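Iron-chelator utilization protein (Thermobifida fusca TM51, PDB 4YHB) binds FAD and probably acts as a ferric-siderophore reductase, helping to release iron from chelators taken up by the bacterium. Local coordinates at residues F79-P82 / G83-Y86; N197-A200 / P201-D205; D230-K233 / P234-R237. One frame throughout, in Å; residues are numbered along the deposited sequence.

Contact 1 (F79-P82 / G83-Y86); sequences FRAP and GVIY
One face of the Tyr86 ring receives the ring of Phe79: CD1 of Phe79 sits 3.6 Å from CZ of Tyr86, above the plane and displaced toward the hydroxyl end. The two planes meet at 53° with centroids 5.1 Å apart, an oblique pairing. On the rim of the tyrosine, CE2 lies 3.5 Å from O of Phe79. Tyr86 holds its ring in this place with CG between its backbone N and carbonyl carbon (chi1 62°), which turns the phenol toward Phe79. Beyond the ring, a water bridges the two residues, 2.7 Å from OH of Tyr86 and donating to O of Phe79.

The chain reverses between them through a type II beta turn from Ala81 to Val84, in the connection leading into barrel strand 86-95 of the FAD-binding domain. Gly83 takes the third turn position with positive phi (88°), where a side chain would collide with O of Pro82. Inside the loop, Val84 points CG2 at the peptide oxygens, 3.3 Å from O of Ala81, while CG1 rests against CB of Ala81. Trp57 of strand 53-57 touches Phe79, Val84 and Tyr86, joining the loop to the barrel.

No direct hydrogen bond links the two arms. Apart from the turn itself, they are probably held together mainly by ring and methyl contacts, with the water joining the phenol to the Phe79 carbonyl.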
# COMPACT_ATOMS: atom_id res chain seq x y z
N PHE A 79 7.80 -13.49 14.95
CA PHE A 79 6.83 -13.64 13.86
C PHE A 79 5.97 -14.88 14.07
O PHE A 79 4.80 -14.88 13.72
CB PHE A 79 7.54 -13.75 12.50
CG PHE A 79 7.96 -12.43 11.90
CD1 PHE A 79 7.08 -11.36 11.84
CD2 PHE A 79 9.23 -12.28 11.37
CE1 PHE A 79 7.47 -10.16 11.26
CE2 PHE A 79 9.63 -11.09 10.79
CZ PHE A 79 8.75 -10.02 10.74
N ARG A 80 6.55 -15.93 14.66
CA ARG A 80 5.81 -17.19 14.79
C ARG A 80 5.27 -17.42 16.20
O ARG A 80 4.77 -18.50 16.51
CB ARG A 80 6.69 -18.37 14.37
CG ARG A 80 7.08 -18.34 12.90
CD ARG A 80 8.27 -19.25 12.59
NE ARG A 80 7.92 -20.66 12.56
CZ ARG A 80 8.72 -21.65 12.96
NH1 ARG A 80 9.93 -21.38 13.42
NH2 ARG A 80 8.31 -22.91 12.89
N ALA A 81 5.37 -16.42 17.06
CA ALA A 81 4.83 -16.56 18.41
C ALA A 81 3.30 -16.66 18.35
O ALA A 81 2.69 -16.15 17.42
CB ALA A 81 5.25 -15.40 19.29
N PRO A 82 2.70 -17.35 19.33
CA PRO A 82 1.23 -17.42 19.32
C PRO A 82 0.60 -16.08 19.70
O PRO A 82 1.17 -15.32 20.49
CB PRO A 82 0.92 -18.51 20.35
CG PRO A 82 2.11 -18.53 21.25
CD PRO A 82 3.29 -18.16 20.41
N GLY A 83 -0.56 -15.79 19.12
CA GLY A 83 -1.29 -14.57 19.43
C GLY A 83 -0.93 -13.34 18.61
O GLY A 83 -1.58 -12.30 18.73
N VAL A 84 0.12 -13.42 17.79
CA VAL A 84 0.53 -12.24 17.03
C VAL A 84 -0.45 -11.99 15.88
O VAL A 84 -0.94 -12.91 15.24
CB VAL A 84 1.95 -12.37 16.45
CG1 VAL A 84 2.98 -12.49 17.58
CG2 VAL A 84 2.05 -13.56 15.51
N ILE A 85 -0.73 -10.71 15.65
CA ILE A 85 -1.56 -10.31 14.52
C ILE A 85 -0.85 -9.18 13.81
O ILE A 85 -0.99 -8.03 14.21
CB ILE A 85 -2.95 -9.83 14.96
CG1 ILE A 85 -3.64 -10.89 15.82
CG2 ILE A 85 -3.82 -9.49 13.70
CD1 ILE A 85 -4.94 -10.42 16.45
N TYR A 86 -0.07 -9.50 12.79
CA TYR A 86 0.64 -8.46 12.07
C TYR A 86 0.22 -8.50 10.61
O TYR A 86 -0.10 -9.56 10.08
CB TYR A 86 2.17 -8.61 12.23
CG TYR A 86 2.75 -9.89 11.68
CD1 TYR A 86 3.10 -9.99 10.34
CD2 TYR A 86 2.95 -11.00 12.50
CE1 TYR A 86 3.62 -11.17 9.83
CE2 TYR A 86 3.47 -12.18 11.98
CZ TYR A 86 3.80 -12.26 10.65
OH TYR A 86 4.32 -13.42 10.13
O HOH W 1 3.97 -15.94 11.01

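Contact 2 (N197-A200 / P201-D205); sequences NGAA and PGTTD
Thr203 folds back on Ala200 to close a type II beta turn, Ala200 to Thr203, in the loop that carries the chain from strand 190-195 to helix 206-212 of the parallel-sheet domain. Its CB stands 3.5 Å from O of Ala200, and from there the two branches part. OG1 donates to that same oxygen at 2.7 Å. CG2 of Thr203 lies 3.6 Å from the same atom, O of Ala200, and also near CB of Ala200. The first torsion, chi1 69°, sets OG1 between the backbone N and the carbonyl carbon of Thr203, and from this position the hydroxyl can reach back across the turn.

The backbone N of Thr203 also donates to O of Ala200, in a bent bond over a longer 3.2 Å. One carbonyl oxygen thus accepts twice from a single residue, both donors lying out of its plane: the hydroxyl tilted by 20°, the amide by 34°. This double grip ties the threonine's side chain as well as its backbone to the start of the turn.

At the turn's corners, Pro201 supplies a ring-restricted phi and Gly202 a positive one. Pro201 belongs to the FAD pocket and touches the cofactor, so the turn presents one corner to the FAD. Arg196, from the same loop, lies against Pro201 and Thr204.

Just before helix 206-212, OG1 of Thr204 is hydrogen-bonded to the backbone N of Leu206. The other branch of this threonine turns back to 197-200, where CG2 of Thr204 meets CB of Ala199 at 3.6 Å.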
# COMPACT_ATOMS: atom_id res chain seq x y z
N ASN A 197 -19.25 -1.84 -8.43
CA ASN A 197 -20.72 -1.73 -8.45
C ASN A 197 -21.46 -3.00 -7.99
O ASN A 197 -22.39 -3.47 -8.67
CB ASN A 197 -21.19 -1.34 -9.85
CG ASN A 197 -20.77 0.06 -10.22
OD1 ASN A 197 -20.50 0.88 -9.33
ND2 ASN A 197 -20.72 0.36 -11.52
N GLY A 198 -21.04 -3.56 -6.86
CA GLY A 198 -21.73 -4.70 -6.28
C GLY A 198 -20.91 -5.98 -6.29
O GLY A 198 -21.14 -6.87 -5.47
N ALA A 199 -19.96 -6.08 -7.22
CA ALA A 199 -19.07 -7.23 -7.26
C ALA A 199 -18.13 -7.19 -6.05
O ALA A 199 -17.68 -6.12 -5.65
CB ALA A 199 -18.27 -7.23 -8.54
N ALA A 200 -17.85 -8.35 -5.47
CA ALA A 200 -16.97 -8.41 -4.29
C ALA A 200 -15.53 -8.08 -4.65
O ALA A 200 -15.10 -8.34 -5.78
CB ALA A 200 -17.06 -9.78 -3.64
N PRO A 201 -14.76 -7.53 -3.70
CA PRO A 201 -13.33 -7.28 -3.90
C PRO A 201 -12.62 -8.54 -4.39
O PRO A 201 -12.89 -9.61 -3.86
CB PRO A 201 -12.82 -6.89 -2.50
CG PRO A 201 -14.01 -6.40 -1.78
CD PRO A 201 -15.21 -7.13 -2.35
N GLY A 202 -11.76 -8.40 -5.39
CA GLY A 202 -10.93 -9.49 -5.83
C GLY A 202 -11.63 -10.46 -6.78
O GLY A 202 -11.06 -11.50 -7.10
N THR A 203 -12.84 -10.13 -7.24
CA THR A 203 -13.58 -11.05 -8.10
C THR A 203 -13.77 -10.54 -9.52
O THR A 203 -14.38 -11.22 -10.35
CB THR A 203 -14.97 -11.38 -7.53
OG1 THR A 203 -15.81 -10.22 -7.60
CG2 THR A 203 -14.86 -11.87 -6.09
N THR A 204 -13.28 -9.34 -9.82
CA THR A 204 -13.43 -8.78 -11.17
C THR A 204 -12.10 -8.76 -11.92
O THR A 204 -11.04 -8.89 -11.32
CB THR A 204 -13.98 -7.35 -11.15
OG1 THR A 204 -12.91 -6.43 -10.92
CG2 THR A 204 -15.07 -7.18 -10.10
N ASP A 205 -12.16 -8.55 -13.23
CA ASP A 205 -10.94 -8.36 -14.01
C ASP A 205 -10.85 -6.94 -14.55
O ASP A 205 -10.29 -6.71 -15.63
CB ASP A 205 -10.87 -9.38 -15.15
CG ASP A 205 -12.13 -9.38 -16.01
OD1 ASP A 205 -12.22 -10.22 -16.93
OD2 ASP A 205 -13.05 -8.56 -15.74

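Contact 3 (D230-K233 / P234-R237); sequences DALK and PIRR
The Pro234 ring lies against O of Asp230 and O of Ala231 in the preceding turn of helix 229-241, the helix of the beta-alpha-beta unit between strands 221-226 and 250-256. CD of Pro234 is 3.3 Å from O of Asp230, where an amide hydrogen would otherwise point, and CG stands near O of Ala231. The helix kinks here: N of Pro234 has no hydrogen to give. With a glycine here the ring contacts and the packing on Leu208 of helix 206-212 are gone, and the backbone would probably be freer to turn at the kink.

Backbone hydrogen bonding resumes directly afterwards. N of Arg236 donates to O of Leu232 at 2.9 Å, and N of Arg237 to O of Lys233 at 3.1 Å.

Apolar contact is made on the buried side, where CD2 of Leu232 meets CD1 of Ile235 at 3.8 Å; Ile235 also packs on Leu207, Leu208 and Leu211.

Charged groups follow the outer side. The extended Lys233 chain brings NZ 3.2 Å from OD1 of Asp230, in a salt bridge on the anti side, 35° out of the carboxylate plane; OD1 also pairs with Arg257. Arg237 bends at chi3 (-79°), which carries its guanidinium back along the helix until NE makes a weak hydrogen bond of 3.3 Å to O of Lys233.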
# COMPACT_ATOMS: atom_id res chain seq x y z
N ASP A 230 -4.35 -12.93 -7.55
CA ASP A 230 -4.84 -13.69 -8.71
C ASP A 230 -5.25 -12.77 -9.86
O ASP A 230 -5.08 -13.12 -11.03
CB ASP A 230 -6.00 -14.59 -8.30
CG ASP A 230 -5.57 -15.71 -7.36
OD1 ASP A 230 -4.38 -16.08 -7.36
OD2 ASP A 230 -6.44 -16.23 -6.62
N ALA A 231 -5.80 -11.60 -9.52
CA ALA A 231 -6.14 -10.60 -10.52
C ALA A 231 -4.90 -10.10 -11.24
O ALA A 231 -4.96 -9.73 -12.41
CB ALA A 231 -6.89 -9.42 -9.88
N LEU A 232 -3.77 -10.11 -10.55
CA LEU A 232 -2.53 -9.56 -11.10
C LEU A 232 -1.78 -10.55 -11.99
O LEU A 232 -0.90 -10.14 -12.75
CB LEU A 232 -1.60 -9.10 -9.97
CG LEU A 232 -1.95 -7.76 -9.30
CD1 LEU A 232 -0.96 -7.45 -8.19
CD2 LEU A 232 -1.95 -6.64 -10.29
N LYS A 233 -2.10 -11.83 -11.89
CA LYS A 233 -1.38 -12.86 -12.66
C LYS A 233 -1.50 -12.66 -14.18
O LYS A 233 -0.50 -12.72 -14.88
CB LYS A 233 -1.86 -14.26 -12.28
CG LYS A 233 -1.28 -14.79 -10.98
CD LYS A 233 -1.84 -16.17 -10.66
CE LYS A 233 -1.59 -16.55 -9.21
NZ LYS A 233 -2.24 -17.85 -8.85
N PRO A 234 -2.73 -12.40 -14.69
CA PRO A 234 -2.80 -12.14 -16.13
C PRO A 234 -2.17 -10.81 -16.53
O PRO A 234 -1.77 -10.69 -17.68
CB PRO A 234 -4.30 -12.11 -16.40
CG PRO A 234 -4.91 -11.77 -15.10
CD PRO A 234 -4.08 -12.50 -14.11
N ILE A 235 -2.09 -9.84 -15.61
CA ILE A 235 -1.45 -8.56 -15.89
C ILE A 235 0.05 -8.74 -16.04
O ILE A 235 0.66 -8.19 -16.96
CB ILE A 235 -1.76 -7.51 -14.76
CG1 ILE A 235 -3.23 -7.11 -14.80
CG2 ILE A 235 -0.88 -6.26 -14.90
CD1 ILE A 235 -3.69 -6.24 -13.64
N ARG A 236 0.64 -9.53 -15.14
CA ARG A 236 2.06 -9.87 -15.21
C ARG A 236 2.38 -10.54 -16.55
O ARG A 236 3.31 -10.13 -17.25
CB ARG A 236 2.41 -10.79 -14.03
CG ARG A 236 3.82 -11.35 -14.02
CD ARG A 236 4.05 -12.26 -12.80
NE ARG A 236 4.04 -11.53 -11.53
CZ ARG A 236 3.04 -11.54 -10.65
NH1 ARG A 236 1.94 -12.24 -10.87
NH2 ARG A 236 3.14 -10.84 -9.52
N ARG A 237 1.57 -11.53 -16.91
CA ARG A 237 1.75 -12.29 -18.14
C ARG A 237 1.67 -11.40 -19.38
O ARG A 237 2.49 -11.52 -20.30
CB ARG A 237 0.70 -13.41 -18.23
CG ARG A 237 0.97 -14.57 -17.31
CD ARG A 237 -0.11 -15.66 -17.46
NE ARG A 237 -1.35 -15.36 -16.74
CZ ARG A 237 -2.57 -15.54 -17.24
NH1 ARG A 237 -2.72 -15.93 -18.50
NH2 ARG A 237 -3.62 -15.25 -16.49

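Overall arrangement
Along the chain the three contacts come in series and divide between two domains. Contact 1 belongs to the FAD-binding domain, in the loop leading into strand 86-95 of the antiparallel barrel. Contacts 2 and 3 share the domain with the five-stranded parallel sheet: contact 2 precedes helix 206-212, against which the helix of contact 3 packs. Their centres are about 15 Å apart and their nearest atoms about 4 Å, without touching. Contact 1 lies about 30 Å from either, centre to centre. Contact 2 reaches FAD through Pro201, whereas the side chains of Tyr86 and Asp230 each lie about 9 Å from the bound FAD, consistent with a flavin held between barrel and parallel-sheet domains.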